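Local coordinates for protein peptidoglycan D,D-transpeptidase PbpA (Mycobacterium tuberculosis, PDB 3UN7) that probably cross-links the peptidoglycan of the mycobacterial cell wall as a D,D-transpeptidase and takes part in regulating cell length, at residues T69-A74 / T285-A290; P281-P286 / T333-L338. All blocks are in the same frame, centred on the assembly; numbering follows the deposited sequence.

In the fold
Contacts 1 and 2 lie side by side, their centres about 11 Å apart on the same side of the chain's centre. Along the chain, residues 69-74 come first, then the loop between helices 266-275 and 300-306, where 281-286 runs directly into 285-290 through the shared Thr285 and Pro286, and 333-338 last. Contact 1 carries this loop to the short helix 70-74, in the dimerisation-domain part of the sequence, and so links that part to the transpeptidase part; contact 2 holds the same loop to residues 333-338 inside the transpeptidase part, between strands 332-334 and 339-343. Leu338 touches both Leu71 and Leu287, joining the contacts into one apolar patch, away from Ser193, the probable acyl-ester serine.

Contact 1 of 2, residues T69-A74 / T285-A290; sequences TALERA and TPLQVA
Leu287 presses its CD2 methyl against the backbone of Ala70 and Leu71, and the side chains of the two segments meet only through apolar groups. The methyl meets backbone as much as side chain: it lies 3.4 Å from Ala70 C and 3.6 Å from Leu71 N, while Ala70 CB is farther off. With CG anti to its own carbonyl carbon (chi1 -54°), the Leu287 side chain, whose CB does not itself aim at the helix, brings CD2 up to it. There it also meets Leu71 CD2 at 3.8 Å, the two leucine side chains crossing at about a right angle.

Pro286 makes the second set of apolar contacts. Its CG touches Leu71 CD2 at 3.7 Å and, one turn farther along the helix, the methyl CB of Ala74 at 3.9 Å. Leu71 CD2 thus meets both the proline ring and the leucine methyl.

No hydrogen bond crosses between the segments; the polar bonds shape each one separately. A cis peptide bond precedes Pro286, and across this turn Leu287 O accepts from Thr285 N and from Thr285 OG1, both at 2.9 Å. This double grip, with the hydroxyl only 17° out of the carbonyl plane, closes the turn that presents Pro286 and Leu287. On the other segment, Ala74 N bonds to Ala70 O, while Glu72, which takes no part across the contact, forms salt bridges with Arg23 and Arg47.

The contact joins the dimerisation-domain part of the chain to the transpeptidase part. Leu71 packs on Ile26 of strand 26-28 and, together with Pro286, on Val339 of strand 339-343, two strands of the same mixed sheet, while Leu287 reaches on to Ile185 and Leu338.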
loop_
_atom_site.group_PDB
_atom_site.type_symbol
_atom_site.label_atom_id
_atom_site.label_comp_id
_atom_site.label_asym_id
_atom_site.label_seq_id
_atom_site.Cartn_x
_atom_site.Cartn_y
_atom_site.Cartn_z
ATOM N N THR A 69 9.709 5.223 -16.717
ATOM C CA THR A 69 9.503 5.106 -15.257
ATOM C C THR A 69 8.893 3.755 -14.935
ATOM O O THR A 69 8.556 3.000 -15.857
ATOM C CB THR A 69 8.521 6.163 -14.704
ATOM O OG1 THR A 69 7.285 6.090 -15.434
ATOM C CG2 THR A 69 9.109 7.566 -14.807
ATOM N N ALA A 70 8.737 3.481 -13.633
ATOM C CA ALA A 70 8.156 2.248 -13.094
ATOM C C ALA A 70 8.673 0.991 -13.828
ATOM O O ALA A 70 9.883 0.869 -14.027
ATOM C CB ALA A 70 6.619 2.322 -13.080
ATOM N N LEU A 71 7.787 0.080 -14.243
ATOM C CA LEU A 71 8.256 -1.178 -14.879
ATOM C C LEU A 71 8.853 -1.002 -16.270
ATOM O O LEU A 71 9.687 -1.805 -16.678
ATOM C CB LEU A 71 7.158 -2.234 -14.934
ATOM C CG LEU A 71 6.760 -2.925 -13.637
ATOM C CD1 LEU A 71 5.684 -3.973 -13.954
ATOM C CD2 LEU A 71 7.982 -3.563 -12.938
ATOM N N GLU A 72 8.430 0.034 -17.004
ATOM C CA GLU A 72 9.101 0.340 -18.279
ATOM C C GLU A 72 10.597 0.558 -18.011
ATOM O O GLU A 72 11.464 0.119 -18.788
ATOM C CB GLU A 72 8.501 1.574 -18.978
ATOM C CG GLU A 72 7.030 1.454 -19.420
ATOM C CD GLU A 72 6.824 0.700 -20.738
ATOM O OE1 GLU A 72 7.627 -0.204 -21.076
ATOM O OE2 GLU A 72 5.841 1.018 -21.445
ATOM N N ARG A 73 10.903 1.227 -16.905
ATOM C CA ARG A 73 12.300 1.503 -16.564
ATOM C C ARG A 73 12.971 0.261 -15.971
ATOM O O ARG A 73 14.067 -0.131 -16.402
ATOM C CB ARG A 73 12.411 2.690 -15.601
ATOM C CG ARG A 73 13.860 3.163 -15.382
ATOM C CD ARG A 73 13.916 4.527 -14.683
ATOM N NE ARG A 73 15.274 5.101 -14.654
ATOM C CZ ARG A 73 15.849 5.762 -15.664
ATOM N NH1 ARG A 73 15.218 5.938 -16.830
ATOM N NH2 ARG A 73 17.080 6.243 -15.522
ATOM N N ALA A 74 12.312 -0.347 -14.982
ATOM C CA ALA A 74 12.870 -1.478 -14.235
ATOM C C ALA A 74 13.102 -2.695 -15.130
ATOM O O ALA A 74 14.091 -3.421 -14.966
ATOM C CB ALA A 74 11.948 -1.843 -13.054
ATOM N N THR A 285 10.841 -4.162 -5.880
ATOM C CA THR A 285 9.700 -5.049 -6.137
ATOM C C THR A 285 9.471 -5.539 -7.580
ATOM O O THR A 285 8.568 -6.342 -7.779
ATOM C CB THR A 285 8.367 -4.422 -5.649
ATOM O OG1 THR A 285 8.156 -3.184 -6.327
ATOM C CG2 THR A 285 8.348 -4.207 -4.101
ATOM N N PRO A 286 10.271 -5.106 -8.584
ATOM C CA PRO A 286 11.543 -4.355 -8.686
ATOM C C PRO A 286 11.408 -2.841 -8.635
ATOM O O PRO A 286 12.417 -2.141 -8.786
ATOM C CB PRO A 286 12.048 -4.757 -10.063
ATOM C CG PRO A 286 10.742 -4.827 -10.862
ATOM C CD PRO A 286 9.770 -5.464 -9.930
ATOM N N LEU A 287 10.189 -2.334 -8.429
ATOM C CA LEU A 287 10.002 -0.901 -8.171
ATOM C C LEU A 287 10.546 -0.559 -6.788
ATOM O O LEU A 287 10.351 -1.321 -5.843
ATOM C CB LEU A 287 8.527 -0.479 -8.259
ATOM C CG LEU A 287 7.762 -0.830 -9.534
ATOM C CD1 LEU A 287 6.436 -0.103 -9.582
ATOM C CD2 LEU A 287 8.599 -0.477 -10.761
ATOM N N GLN A 288 11.220 0.582 -6.681
ATOM C CA GLN A 288 11.730 1.053 -5.388
ATOM C C GLN A 288 10.574 1.532 -4.508
ATOM O O GLN A 288 9.649 2.217 -4.975
ATOM C CB GLN A 288 12.732 2.199 -5.579
ATOM C CG GLN A 288 13.975 1.820 -6.410
ATOM C CD GLN A 288 15.130 2.806 -6.268
ATOM O OE1 GLN A 288 15.152 3.642 -5.359
ATOM N NE2 GLN A 288 16.104 2.706 -7.173
ATOM N N VAL A 289 10.644 1.172 -3.236
ATOM C CA VAL A 289 9.635 1.570 -2.244
ATOM C C VAL A 289 10.310 2.504 -1.247
ATOM O O VAL A 289 11.428 2.229 -0.800
ATOM C CB VAL A 289 9.069 0.336 -1.532
ATOM C CG1 VAL A 289 8.002 0.726 -0.479
ATOM C CG2 VAL A 289 8.469 -0.627 -2.575
ATOM N N ALA A 290 9.636 3.609 -0.919
ATOM C CA ALA A 290 10.084 4.537 0.117
ATOM C C ALA A 290 10.156 3.810 1.446
ATOM O O ALA A 290 9.274 3.002 1.778
ATOM C CB ALA A 290 9.125 5.728 0.220
#

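Contact 2 of 2, residues P281-P286 / T333-L338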
loop_
_atom_site.group_PDB
_atom_site.type_symbol
_atom_site.label_atom_id
_atom_site.label_comp_id
_atom_site.label_asym_id
_atom_site.label_seq_id
_atom_site.Cartn_x
_atom_site.Cartn_y
_atom_site.Cartn_z
ATOM N N PRO A 281 15.480 -0.607 4.867
ATOM C CA PRO A 281 15.324 -0.190 3.475
ATOM C C PRO A 281 14.589 -1.264 2.701
ATOM O O PRO A 281 15.027 -2.410 2.696
ATOM C CB PRO A 281 16.769 -0.057 2.968
ATOM C CG PRO A 281 17.617 -0.143 4.129
ATOM C CD PRO A 281 16.890 -0.873 5.206
ATOM N N PRO A 282 13.428 -0.928 2.118
ATOM C CA PRO A 282 12.731 -1.962 1.362
ATOM C C PRO A 282 13.524 -2.535 0.186
ATOM O O PRO A 282 14.303 -1.826 -0.468
ATOM C CB PRO A 282 11.472 -1.245 0.859
ATOM C CG PRO A 282 11.238 -0.169 1.857
ATOM C CD PRO A 282 12.638 0.316 2.192
ATOM N N ARG A 283 13.306 -3.828 -0.051
ATOM C CA ARG A 283 13.822 -4.507 -1.221
ATOM C C ARG A 283 13.019 -4.061 -2.430
ATOM O O ARG A 283 11.832 -3.759 -2.314
ATOM C CB ARG A 283 13.717 -6.021 -1.061
ATOM C CG ARG A 283 14.619 -6.582 0.019
ATOM C CD ARG A 283 16.094 -6.593 -0.403
ATOM N NE ARG A 283 16.908 -7.236 0.620
ATOM C CZ ARG A 283 17.488 -6.604 1.632
ATOM N NH1 ARG A 283 17.380 -5.286 1.769
ATOM N NH2 ARG A 283 18.188 -7.302 2.513
ATOM N N PRO A 284 13.662 -4.020 -3.598
ATOM C CA PRO A 284 12.928 -3.543 -4.771
ATOM C C PRO A 284 11.912 -4.593 -5.220
ATOM O O PRO A 284 12.097 -5.780 -4.958
ATOM C CB PRO A 284 14.025 -3.336 -5.814
ATOM C CG PRO A 284 15.153 -4.218 -5.404
ATOM C CD PRO A 284 15.045 -4.440 -3.909
ATOM N N THR A 285 10.841 -4.162 -5.880
ATOM C CA THR A 285 9.700 -5.049 -6.137
ATOM C C THR A 285 9.471 -5.539 -7.580
ATOM O O THR A 285 8.568 -6.342 -7.779
ATOM C CB THR A 285 8.367 -4.422 -5.649
ATOM O OG1 THR A 285 8.156 -3.184 -6.327
ATOM C CG2 THR A 285 8.348 -4.207 -4.101
ATOM N N PRO A 286 10.271 -5.106 -8.584
ATOM C CA PRO A 286 11.543 -4.355 -8.686
ATOM C C PRO A 286 11.408 -2.841 -8.635
ATOM O O PRO A 286 12.417 -2.141 -8.786
ATOM C CB PRO A 286 12.048 -4.757 -10.063
ATOM C CG PRO A 286 10.742 -4.827 -10.862
ATOM C CD PRO A 286 9.770 -5.464 -9.930
ATOM N N THR A 333 6.323 -12.447 7.179
ATOM C CA THR A 333 6.306 -11.486 6.098
ATOM C C THR A 333 6.896 -12.107 4.834
ATOM O O THR A 333 8.057 -12.524 4.814
ATOM C CB THR A 333 7.085 -10.210 6.455
ATOM O OG1 THR A 333 6.689 -9.752 7.755
ATOM C CG2 THR A 333 6.782 -9.097 5.433
ATOM N N MET A 334 6.076 -12.184 3.791
ATOM C CA MET A 334 6.551 -12.595 2.484
ATOM C C MET A 334 7.055 -11.359 1.737
ATOM O O MET A 334 6.463 -10.280 1.829
ATOM C CB MET A 334 5.450 -13.309 1.710
ATOM C CG MET A 334 4.883 -14.548 2.439
ATOM S SD MET A 334 6.094 -15.845 2.734
ATOM C CE MET A 334 6.368 -16.449 1.073
ATOM N N ARG A 335 8.164 -11.522 1.021
ATOM C CA ARG A 335 8.735 -10.448 0.233
ATOM C C ARG A 335 7.753 -10.061 -0.874
ATOM O O ARG A 335 7.371 -10.913 -1.692
ATOM C CB ARG A 335 10.083 -10.890 -0.352
ATOM C CG ARG A 335 10.749 -9.854 -1.245
ATOM C CD ARG A 335 12.226 -10.161 -1.370
ATOM N NE ARG A 335 12.842 -10.049 -0.049
ATOM C CZ ARG A 335 14.068 -10.460 0.276
ATOM N NH1 ARG A 335 14.861 -11.042 -0.627
ATOM N NH2 ARG A 335 14.491 -10.288 1.522
ATOM N N PRO A 336 7.323 -8.788 -0.892
ATOM C CA PRO A 336 6.344 -8.422 -1.912
ATOM C C PRO A 336 7.001 -8.319 -3.278
ATOM O O PRO A 336 8.147 -7.862 -3.411
ATOM C CB PRO A 336 5.800 -7.059 -1.447
ATOM C CG PRO A 336 6.767 -6.543 -0.477
ATOM C CD PRO A 336 7.675 -7.656 -0.009
ATOM N N TYR A 337 6.292 -8.782 -4.287
ATOM C CA TYR A 337 6.822 -8.682 -5.634
ATOM C C TYR A 337 5.714 -8.403 -6.618
ATOM O O TYR A 337 4.578 -8.828 -6.396
ATOM C CB TYR A 337 7.608 -9.939 -6.018
ATOM C CG TYR A 337 6.818 -11.233 -6.118
ATOM C CD1 TYR A 337 6.427 -11.736 -7.362
ATOM C CD2 TYR A 337 6.532 -11.998 -4.978
ATOM C CE1 TYR A 337 5.740 -12.937 -7.474
ATOM C CE2 TYR A 337 5.835 -13.205 -5.080
ATOM C CZ TYR A 337 5.445 -13.662 -6.338
ATOM O OH TYR A 337 4.762 -14.843 -6.481
ATOM N N LEU A 338 6.085 -7.707 -7.705
ATOM C CA LEU A 338 5.167 -7.235 -8.736
ATOM C C LEU A 338 5.340 -7.999 -10.036
ATOM O O LEU A 338 4.456 -7.979 -10.894
ATOM C CB LEU A 338 5.440 -5.752 -9.012
ATOM C CG LEU A 338 4.568 -4.977 -9.995
ATOM C CD1 LEU A 338 3.115 -5.089 -9.543
ATOM C CD2 LEU A 338 5.026 -3.491 -9.987
HETATM O O HOH W 1 10.529 -8.731 -4.927
#
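Arg283 CG lies over one face of the Arg335 guanidinium, 3.7 Å above its plane and shifted toward the rim, so an aliphatic part of one arginine rests on only part of that face. The two guanidinium planes are turned 56° apart, and Arg283 NE comes within 4.0 Å of Arg335 NH2, a proximity of like charges that is probably mildly unfavourable, with the van der Waals contact of CG alongside it. Arg335 gets there by starting with CG anti to its backbone N (chi1 178°) and bending at chi3. At the Tyr337 ring, Arg335 O lies at the edge and in plane.

Farther along, backbone atoms carry the contact. Leu338 N donates to Thr285 O at 2.8 Å, approaching nearly in line with the carbonyl, and Leu338 CB packs against the same oxygen. Thr285 CG2 sits 3.7 Å from Pro336 O. A water donates to Pro336 O at 3.0 Å and weakly to Pro284 O, bridging the two segments just before the direct bond.

Residues 283-286 and 335-338 run in nearly the same direction, 18° apart end to end. The direct bond and the water bridge fasten the irregular 281-286 loop alongside the connection between strands 332-334 and 339-343. Pro336 rests on Glu322 of helix 317-328, Arg283 reaches Gln358 of strand 357-360, and Leu338 packs on Leu71 of helix 70-74.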